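Local structure of putative uncharacterized protein (Pseudomonas phage 201phi2-1, 3R4V) at residues 137-142 / 205-209; 193-197 / 266-270; 200-204 / 245-249. The protein is of unknown function but belongs to the tubulin-like proteins of bacteriophages, with guanosine-5'-diphosphate bound in the structure. One frame throughout, in Å; residues are numbered along the deposited sequence.

Contact 1: 137-142 / 205-209; sequences LEAIAV and IPQVC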
loop_
_atom_site.group_PDB
_atom_site.type_symbol
_atom_site.label_atom_id
_atom_site.label_comp_id
_atom_site.label_asym_id
_atom_site.label_seq_id
_atom_site.Cartn_x
_atom_site.Cartn_y
_atom_site.Cartn_z
ATOM N N LEU A 137 5.568 -0.518 8.802
ATOM C CA LEU A 137 5.376 0.840 8.298
ATOM C C LEU A 137 5.410 1.856 9.444
ATOM O O LEU A 137 5.944 2.965 9.304
ATOM C CB LEU A 137 4.084 0.945 7.493
ATOM C CG LEU A 137 4.133 0.072 6.232
ATOM C CD1 LEU A 137 2.778 0.119 5.520
ATOM C CD2 LEU A 137 5.266 0.468 5.261
ATOM N N GLU A 138 4.886 1.463 10.595
ATOM C CA GLU A 138 4.911 2.352 11.761
ATOM C C GLU A 138 6.364 2.570 12.187
ATOM O O GLU A 138 6.764 3.705 12.482
ATOM C CB GLU A 138 4.056 1.791 12.925
ATOM C CG GLU A 138 3.991 2.683 14.188
ATOM C CD GLU A 138 2.812 3.641 14.174
ATOM O OE1 GLU A 138 2.427 4.114 13.078
ATOM O OE2 GLU A 138 2.242 3.906 15.252
ATOM N N ALA A 139 7.156 1.495 12.217
ATOM C CA ALA A 139 8.553 1.606 12.638
ATOM C C ALA A 139 9.301 2.518 11.675
ATOM O O ALA A 139 10.093 3.361 12.093
ATOM C CB ALA A 139 9.228 0.231 12.716
ATOM N N ILE A 140 9.030 2.364 10.383
ATOM C CA ILE A 140 9.655 3.222 9.383
ATOM C C ILE A 140 9.249 4.687 9.581
ATOM O O ILE A 140 10.102 5.581 9.532
ATOM C CB ILE A 140 9.363 2.722 7.948
ATOM C CG1 ILE A 140 10.061 1.367 7.746
ATOM C CG2 ILE A 140 9.825 3.754 6.920
ATOM C CD1 ILE A 140 9.712 0.640 6.433
ATOM N N ALA A 141 7.961 4.937 9.815
ATOM C CA ALA A 141 7.490 6.299 10.059
ATOM C C ALA A 141 8.288 6.929 11.206
ATOM O O ALA A 141 8.775 8.061 11.095
ATOM C CB ALA A 141 6.010 6.315 10.369
ATOM N N VAL A 142 8.435 6.183 12.294
ATOM C CA VAL A 142 9.250 6.645 13.427
ATOM C C VAL A 142 10.750 6.825 13.109
ATOM O O VAL A 142 11.335 7.876 13.390
ATOM C CB VAL A 142 9.098 5.690 14.620
ATOM C CG1 VAL A 142 10.018 6.121 15.771
ATOM C CG2 VAL A 142 7.664 5.668 15.054
ATOM N N ILE A 205 3.186 14.040 15.220
ATOM C CA ILE A 205 3.921 12.792 15.369
ATOM C C ILE A 205 3.883 12.038 14.050
ATOM O O ILE A 205 2.805 11.766 13.548
ATOM C CB ILE A 205 3.225 11.908 16.418
ATOM C CG1 ILE A 205 3.148 12.637 17.766
ATOM C CG2 ILE A 205 3.920 10.551 16.531
ATOM C CD1 ILE A 205 2.283 11.938 18.792
ATOM N N PRO A 206 5.057 11.679 13.494
ATOM C CA PRO A 206 5.052 10.857 12.281
ATOM C C PRO A 206 4.661 9.421 12.614
ATOM O O PRO A 206 5.184 8.838 13.566
ATOM C CB PRO A 206 6.505 10.912 11.818
ATOM C CG PRO A 206 7.287 11.108 13.066
ATOM C CD PRO A 206 6.427 11.959 13.967
ATOM N N GLN A 207 3.760 8.855 11.818
ATOM C CA GLN A 207 3.243 7.521 12.095
ATOM C C GLN A 207 2.515 7.059 10.845
ATOM O O GLN A 207 2.413 7.823 9.882
ATOM C CB GLN A 207 2.299 7.565 13.309
ATOM C CG GLN A 207 1.140 8.556 13.167
ATOM C CD GLN A 207 0.254 8.724 14.424
ATOM O OE1 GLN A 207 -0.756 9.415 14.370
ATOM N NE2 GLN A 207 0.640 8.106 15.547
ATOM N N VAL A 208 2.011 5.827 10.851
ATOM C CA VAL A 208 1.186 5.367 9.737
ATOM C C VAL A 208 -0.119 6.161 9.727
ATOM O O VAL A 208 -0.802 6.254 10.750
ATOM C CB VAL A 208 0.870 3.875 9.810
ATOM C CG1 VAL A 208 -0.077 3.488 8.669
ATOM C CG2 VAL A 208 2.143 3.067 9.680
ATOM N N CYS A 209 -0.427 6.752 8.570
ATOM C CA CYS A 209 -1.633 7.525 8.366
ATOM C C CYS A 209 -2.432 6.890 7.244
ATOM O O CYS A 209 -1.867 6.196 6.410
ATOM C CB CYS A 209 -1.268 8.935 7.912
ATOM S SG CYS A 209 -0.377 9.869 9.150
HETATM O O HOH W 1 2.806 6.468 16.498
#
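Val208 presses its CG2 methyl against the backbone of helix 124-144, and from this point the contact grades from close packing to a watery margin. Val208 CG2 lies 3.5 Å from Leu137 C and 3.6 Å from Leu137 CB, so a single branch of the valine meets the main chain and the first side-chain carbon of the helix together. One turn further along, the methyl of Ala141 comes down on the main chain of Gln207, with Ala141 CB 3.5 Å from Gln207 CA. The small side chain lets the two backbones draw near, the CA atoms of Ala141 and Gln207 being 4.9 Å apart. Pro206 continues the close packing, its CB 3.7 Å from the carbonyl oxygen Ala141 O.

The polar half belongs to Glu138, which is partly exposed. With CG anti to the backbone N (chi1 -178°) and a bend at chi2, its carboxylate reaches over to the start of strand 208-214. There Glu138 OE1 accepts a nearly straight hydrogen bond from Val208 N, 2.8 Å long, arriving almost along the C-O axis. The other oxygen, OE2, takes a bond from a water molecule, which in turn accepts one from Gln207 NE2. Glu138 and Gln207 run side by side in the same direction, carboxylate and amide planes only 9° apart, and the water joins their ends. Gln207 OE1 is held separately by Ser271 OG, which should help fix the amide's orientation.

The contact thus seats helix 124-144 against the 205-209 segment, at the start of strand 208-214 in the C-terminal part of the tubulin-like fold. Strand 148-154 runs alongside: its Ile148 touches Leu137 and Ala141 and forms backbone hydrogen bonds with Gln207 and Cys209, while Pro100 of helix 95-108 packs on Leu137.

Contact 2: 193-197 / 266-270; sequences NWVRF and HFVIN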
loop_
_atom_site.group_PDB
_atom_site.type_symbol
_atom_site.label_atom_id
_atom_site.label_comp_id
_atom_site.label_asym_id
_atom_site.label_seq_id
_atom_site.Cartn_x
_atom_site.Cartn_y
_atom_site.Cartn_z
ATOM N N ASN A 193 4.179 19.239 0.883
ATOM C CA ASN A 193 3.811 19.639 2.237
ATOM C C ASN A 193 2.476 19.087 2.727
ATOM O O ASN A 193 2.194 19.127 3.929
ATOM C CB ASN A 193 3.876 21.151 2.393
ATOM C CG ASN A 193 5.303 21.654 2.414
ATOM O OD1 ASN A 193 6.133 21.170 3.194
ATOM N ND2 ASN A 193 5.608 22.593 1.534
ATOM N N TRP A 194 1.665 18.581 1.801
ATOM C CA TRP A 194 0.450 17.874 2.158
ATOM C C TRP A 194 0.793 16.520 2.752
ATOM O O TRP A 194 0.297 16.161 3.816
ATOM C CB TRP A 194 -0.446 17.691 0.923
ATOM C CG TRP A 194 -1.505 16.629 1.033
ATOM C CD1 TRP A 194 -2.591 16.629 1.859
ATOM C CD2 TRP A 194 -1.585 15.425 0.262
ATOM N NE1 TRP A 194 -3.346 15.489 1.650
ATOM C CE2 TRP A 194 -2.745 14.734 0.675
ATOM C CE3 TRP A 194 -0.784 14.859 -0.735
ATOM C CZ2 TRP A 194 -3.123 13.506 0.128
ATOM C CZ3 TRP A 194 -1.159 13.639 -1.284
ATOM C CH2 TRP A 194 -2.316 12.976 -0.853
ATOM N N VAL A 195 1.638 15.762 2.059
ATOM C CA VAL A 195 1.886 14.378 2.464
ATOM C C VAL A 195 3.035 14.246 3.478
ATOM O O VAL A 195 3.023 13.340 4.327
ATOM C CB VAL A 195 2.099 13.454 1.234
ATOM C CG1 VAL A 195 3.439 13.731 0.554
ATOM C CG2 VAL A 195 1.991 12.008 1.659
ATOM N N ARG A 196 4.009 15.154 3.399
ATOM C CA ARG A 196 5.097 15.234 4.381
ATOM C C ARG A 196 4.770 16.313 5.422
ATOM O O ARG A 196 5.571 17.223 5.663
ATOM C CB ARG A 196 6.415 15.582 3.691
ATOM C CG ARG A 196 6.892 14.573 2.640
ATOM C CD ARG A 196 8.227 15.049 2.013
ATOM N NE ARG A 196 9.240 15.226 3.050
ATOM C CZ ARG A 196 10.004 14.240 3.502
ATOM N NH1 ARG A 196 9.901 13.033 2.964
ATOM N NH2 ARG A 196 10.877 14.457 4.475
ATOM N N PHE A 197 3.587 16.222 6.022
ATOM C CA PHE A 197 3.081 17.319 6.845
ATOM C C PHE A 197 3.909 17.599 8.100
ATOM O O PHE A 197 3.870 18.701 8.619
ATOM C CB PHE A 197 1.594 17.143 7.185
ATOM C CG PHE A 197 1.273 15.853 7.897
ATOM C CD1 PHE A 197 1.431 15.749 9.276
ATOM C CD2 PHE A 197 0.805 14.748 7.189
ATOM C CE1 PHE A 197 1.144 14.566 9.946
ATOM C CE2 PHE A 197 0.500 13.562 7.849
ATOM C CZ PHE A 197 0.666 13.468 9.227
ATOM N N HIS A 266 -11.252 14.890 -3.193
ATOM C CA HIS A 266 -10.614 15.301 -1.942
ATOM C C HIS A 266 -9.719 14.199 -1.443
ATOM O O HIS A 266 -10.149 13.055 -1.329
ATOM C CB HIS A 266 -11.672 15.612 -0.884
ATOM C CG HIS A 266 -12.724 16.570 -1.361
ATOM N ND1 HIS A 266 -12.549 17.938 -1.345
ATOM C CD2 HIS A 266 -13.947 16.355 -1.897
ATOM C CE1 HIS A 266 -13.623 18.523 -1.841
ATOM N NE2 HIS A 266 -14.486 17.586 -2.190
ATOM N N PHE A 267 -8.478 14.554 -1.131
ATOM C CA PHE A 267 -7.490 13.589 -0.663
ATOM C C PHE A 267 -7.211 13.946 0.785
ATOM O O PHE A 267 -6.530 14.941 1.064
ATOM C CB PHE A 267 -6.227 13.723 -1.511
ATOM C CG PHE A 267 -6.458 13.511 -2.992
ATOM C CD1 PHE A 267 -6.926 14.546 -3.793
ATOM C CD2 PHE A 267 -6.219 12.285 -3.576
ATOM C CE1 PHE A 267 -7.136 14.352 -5.152
ATOM C CE2 PHE A 267 -6.428 12.081 -4.934
ATOM C CZ PHE A 267 -6.892 13.112 -5.723
ATOM N N VAL A 268 -7.777 13.179 1.702
ATOM C CA VAL A 268 -7.731 13.545 3.113
ATOM C C VAL A 268 -6.880 12.554 3.875
ATOM O O VAL A 268 -7.081 11.351 3.769
ATOM C CB VAL A 268 -9.128 13.553 3.717
ATOM C CG1 VAL A 268 -9.094 14.193 5.118
ATOM C CG2 VAL A 268 -10.097 14.303 2.792
ATOM N N ILE A 269 -5.905 13.064 4.616
ATOM C CA ILE A 269 -5.025 12.212 5.410
ATOM C C ILE A 269 -5.431 12.326 6.884
ATOM O O ILE A 269 -5.559 13.427 7.401
ATOM C CB ILE A 269 -3.538 12.630 5.231
ATOM C CG1 ILE A 269 -3.118 12.506 3.763
ATOM C CG2 ILE A 269 -2.609 11.810 6.154
ATOM C CD1 ILE A 269 -1.725 13.011 3.456
ATOM N N ASN A 270 -5.623 11.191 7.557
ATOM C CA ASN A 270 -5.795 11.184 9.007
ATOM C C ASN A 270 -5.016 10.008 9.562
ATOM O O ASN A 270 -4.295 9.369 8.808
ATOM C CB ASN A 270 -7.267 11.111 9.407
ATOM C CG ASN A 270 -7.879 9.757 9.177
ATOM O OD1 ASN A 270 -7.324 8.917 8.461
ATOM N ND2 ASN A 270 -9.048 9.533 9.774
#
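Trp194 and Ile269 meet face to methyl in the C-terminal domain of this tubulin-like protein, where helix 188-195 packs on strand 264-270 of the central sheet. The delta methyl of Ile269 stands over one face of the Trp194 indole as a CH-pi contact, with CD1 3.7 Å from the centroid of the five-membered ring and 26° off its normal. Ile269 CD1 sits toward the rim, closest to Trp194 CE2 at 3.4 Å. Trp194 reaches this position because its CG is anti to the backbone N (chi1 162°), which carries the ring from the helix toward the strand.

The side chains of Phe267 and Trp194 cross at about a right angle, and it is the CB of Phe267 that meets Trp194 CZ2, at 3.5 Å; the Phe267 ring leads away. On the other branch of Ile269, CG2 lies 4.0 Å from Phe197 CE2, so the isoleucine spans two aromatic side chains. Val195 adds CG2 beside the same delta methyl. All five side chains are buried, and Leu211, Leu230 and Val149 from other strands of the sheet extend the apolar core. The indole N-H, hydrogen-bonded elsewhere too, adds only a weak, bent bond here: Trp194 NE1 to Phe267 O, 3.3 Å.

Contact 3: 200-204 / 245-249; sequences KHNYL and PIYRK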
loop_
_atom_site.group_PDB
_atom_site.type_symbol
_atom_site.label_atom_id
_atom_site.label_comp_id
_atom_site.label_asym_id
_atom_site.label_seq_id
_atom_site.Cartn_x
_atom_site.Cartn_y
_atom_site.Cartn_z
ATOM N N LYS A 200 6.843 20.736 8.244
ATOM C CA LYS A 200 6.571 22.101 8.694
ATOM C C LYS A 200 5.740 22.159 9.977
ATOM O O LYS A 200 5.713 23.186 10.658
ATOM C CB LYS A 200 5.888 22.904 7.585
ATOM C CG LYS A 200 6.713 22.996 6.315
ATOM C CD LYS A 200 6.097 23.961 5.317
ATOM C CE LYS A 200 7.051 24.232 4.163
ATOM N NZ LYS A 200 6.510 25.243 3.204
ATOM N N HIS A 201 5.052 21.065 10.293
ATOM C CA HIS A 201 4.285 20.964 11.533
ATOM C C HIS A 201 4.999 20.003 12.468
ATOM O O HIS A 201 4.586 18.855 12.644
ATOM C CB HIS A 201 2.846 20.523 11.252
ATOM C CG HIS A 201 2.078 21.496 10.411
ATOM N ND1 HIS A 201 1.430 22.591 10.943
ATOM C CD2 HIS A 201 1.871 21.551 9.074
ATOM C CE1 HIS A 201 0.850 23.273 9.971
ATOM N NE2 HIS A 201 1.103 22.664 8.827
ATOM N N ASN A 202 6.076 20.502 13.064
ATOM C CA ASN A 202 6.992 19.710 13.878
ATOM C C ASN A 202 6.400 19.186 15.182
ATOM O O ASN A 202 6.975 18.301 15.814
ATOM C CB ASN A 202 8.239 20.538 14.190
ATOM C CG ASN A 202 7.900 21.913 14.727
ATOM O OD1 ASN A 202 7.661 22.085 15.923
ATOM N ND2 ASN A 202 7.871 22.904 13.842
ATOM N N TYR A 203 5.263 19.736 15.589
ATOM C CA TYR A 203 4.616 19.314 16.830
ATOM C C TYR A 203 3.766 18.048 16.600
ATOM O O TYR A 203 3.266 17.446 17.555
ATOM C CB TYR A 203 3.744 20.440 17.382
ATOM C CG TYR A 203 2.739 20.886 16.368
ATOM C CD1 TYR A 203 1.466 20.329 16.337
ATOM C CD2 TYR A 203 3.076 21.827 15.401
ATOM C CE1 TYR A 203 0.546 20.709 15.381
ATOM C CE2 TYR A 203 2.163 22.221 14.445
ATOM C CZ TYR A 203 0.904 21.648 14.438
ATOM O OH TYR A 203 -0.011 22.021 13.497
ATOM N N LEU A 204 3.602 17.651 15.336
ATOM C CA LEU A 204 2.867 16.432 15.002
ATOM C C LEU A 204 3.782 15.204 15.005
ATOM O O LEU A 204 4.990 15.315 14.819
ATOM C CB LEU A 204 2.162 16.571 13.647
ATOM C CG LEU A 204 1.036 17.613 13.613
ATOM C CD1 LEU A 204 0.469 17.771 12.210
ATOM C CD2 LEU A 204 -0.072 17.255 14.603
ATOM N N PRO A 245 -8.910 20.317 9.137
ATOM C CA PRO A 245 -7.533 19.826 9.045
ATOM C C PRO A 245 -6.530 20.893 9.461
ATOM O O PRO A 245 -6.849 22.084 9.461
ATOM C CB PRO A 245 -7.374 19.532 7.557
ATOM C CG PRO A 245 -8.304 20.480 6.897
ATOM C CD PRO A 245 -9.489 20.582 7.809
ATOM N N ILE A 246 -5.332 20.449 9.820
ATOM C CA ILE A 246 -4.225 21.323 10.157
ATOM C C ILE A 246 -3.647 21.960 8.905
ATOM O O ILE A 246 -3.182 23.099 8.932
ATOM C CB ILE A 246 -3.104 20.538 10.857
ATOM C CG1 ILE A 246 -3.589 19.999 12.202
ATOM C CG2 ILE A 246 -1.861 21.406 11.015
ATOM C CD1 ILE A 246 -4.182 21.067 13.093
ATOM N N TYR A 247 -3.664 21.213 7.808
ATOM C CA TYR A 247 -3.132 21.707 6.546
ATOM C C TYR A 247 -4.194 21.503 5.480
ATOM O O TYR A 247 -4.818 20.455 5.422
ATOM C CB TYR A 247 -1.845 20.955 6.178
ATOM C CG TYR A 247 -1.289 21.302 4.809
ATOM C CD1 TYR A 247 -0.311 22.283 4.656
ATOM C CD2 TYR A 247 -1.733 20.639 3.672
ATOM C CE1 TYR A 247 0.200 22.598 3.411
ATOM C CE2 TYR A 247 -1.232 20.949 2.418
ATOM C CZ TYR A 247 -0.262 21.924 2.295
ATOM O OH TYR A 247 0.243 22.232 1.052
ATOM N N ARG A 248 -4.407 22.512 4.644
ATOM C CA ARG A 248 -5.438 22.466 3.614
ATOM C C ARG A 248 -4.948 23.178 2.354
ATOM O O ARG A 248 -4.410 24.281 2.458
ATOM C CB ARG A 248 -6.693 23.162 4.151
ATOM C CG ARG A 248 -7.680 23.634 3.102
ATOM C CD ARG A 248 -8.483 24.841 3.599
ATOM N NE ARG A 248 -9.080 24.632 4.917
ATOM C CZ ARG A 248 -10.208 23.962 5.130
ATOM N NH1 ARG A 248 -10.861 23.424 4.109
ATOM N NH2 ARG A 248 -10.682 23.823 6.361
ATOM N N LYS A 249 -5.150 22.570 1.186
ATOM C CA LYS A 249 -4.825 23.209 -0.094
ATOM C C LYS A 249 -5.849 22.848 -1.161
ATOM O O LYS A 249 -6.451 21.778 -1.124
ATOM C CB LYS A 249 -3.431 22.808 -0.588
ATOM C CG LYS A 249 -2.308 23.675 -0.071
ATOM C CD LYS A 249 -2.260 25.017 -0.781
ATOM C CE LYS A 249 -1.434 26.013 0.023
ATOM N NZ LYS A 249 -0.186 25.388 0.558
#
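His201 to Leu204 form a type I beta turn, closed by a 3.1 Å hydrogen bond from Leu204 N to His201 O, and three of its side chains, His201, Tyr203 and Leu204, approach Ile246 just ahead of strand 247-252. This loop lies between helix 188-195 and strand 208-214 in the C-terminal domain of the tubulin-like fold, and strand 247-252 is the outermost strand of the sheet on that side. No hydrogen bond crosses between the two segments; a single methyl does most of the work. CG2 of Ile246, anti to the backbone N, projects over one face of the His201 imidazole in a CH-pi contact, 3.6 Å from the ring centroid and 22° off the normal. The two side chains slide past each other in opposite directions, and the methyl is offset toward the ND1-CE1 rim.

The same methyl also lies at the edge of the Tyr203 ring, near its plane. Leu204 CD1 approaches more loosely from the turn, while Tyr247 turns a ring edge toward His201 NE2 and packs on Asn193 and Trp194 of helix 188-195. Ile246 and Tyr203 are both exposed, so this is a surface contact. Within the turn, a hydrogen bond of 3.0 Å ties His201 ND1 to Tyr203 OH and links the two rings that receive the methyl, with Ile246 CG2 3.2 Å from Tyr203 OH.

Overall arrangement
Each of the three contacts takes one segment from a single run of chain, residues 193 to 209, which leaves helix 188-195, turns, and enters strand 208-214. Contacts 2 and 3 are neighbours, their centres about 9 Å apart, and contact 3 is made wholly by chain lying between the two segments of contact 2; Trp194 and Tyr247 touch between them. The centre of contact 1 lies about 14 Å from that of contact 2 and 16 Å from that of contact 3, and contact 1 crosses both along the chain. Cys209, in the second segment of contact 1, packs on Ile269 and Phe197 of contact 2. All three reach one mixed sheet, so the run ties helix 124-144 to the C-terminal domain's strands.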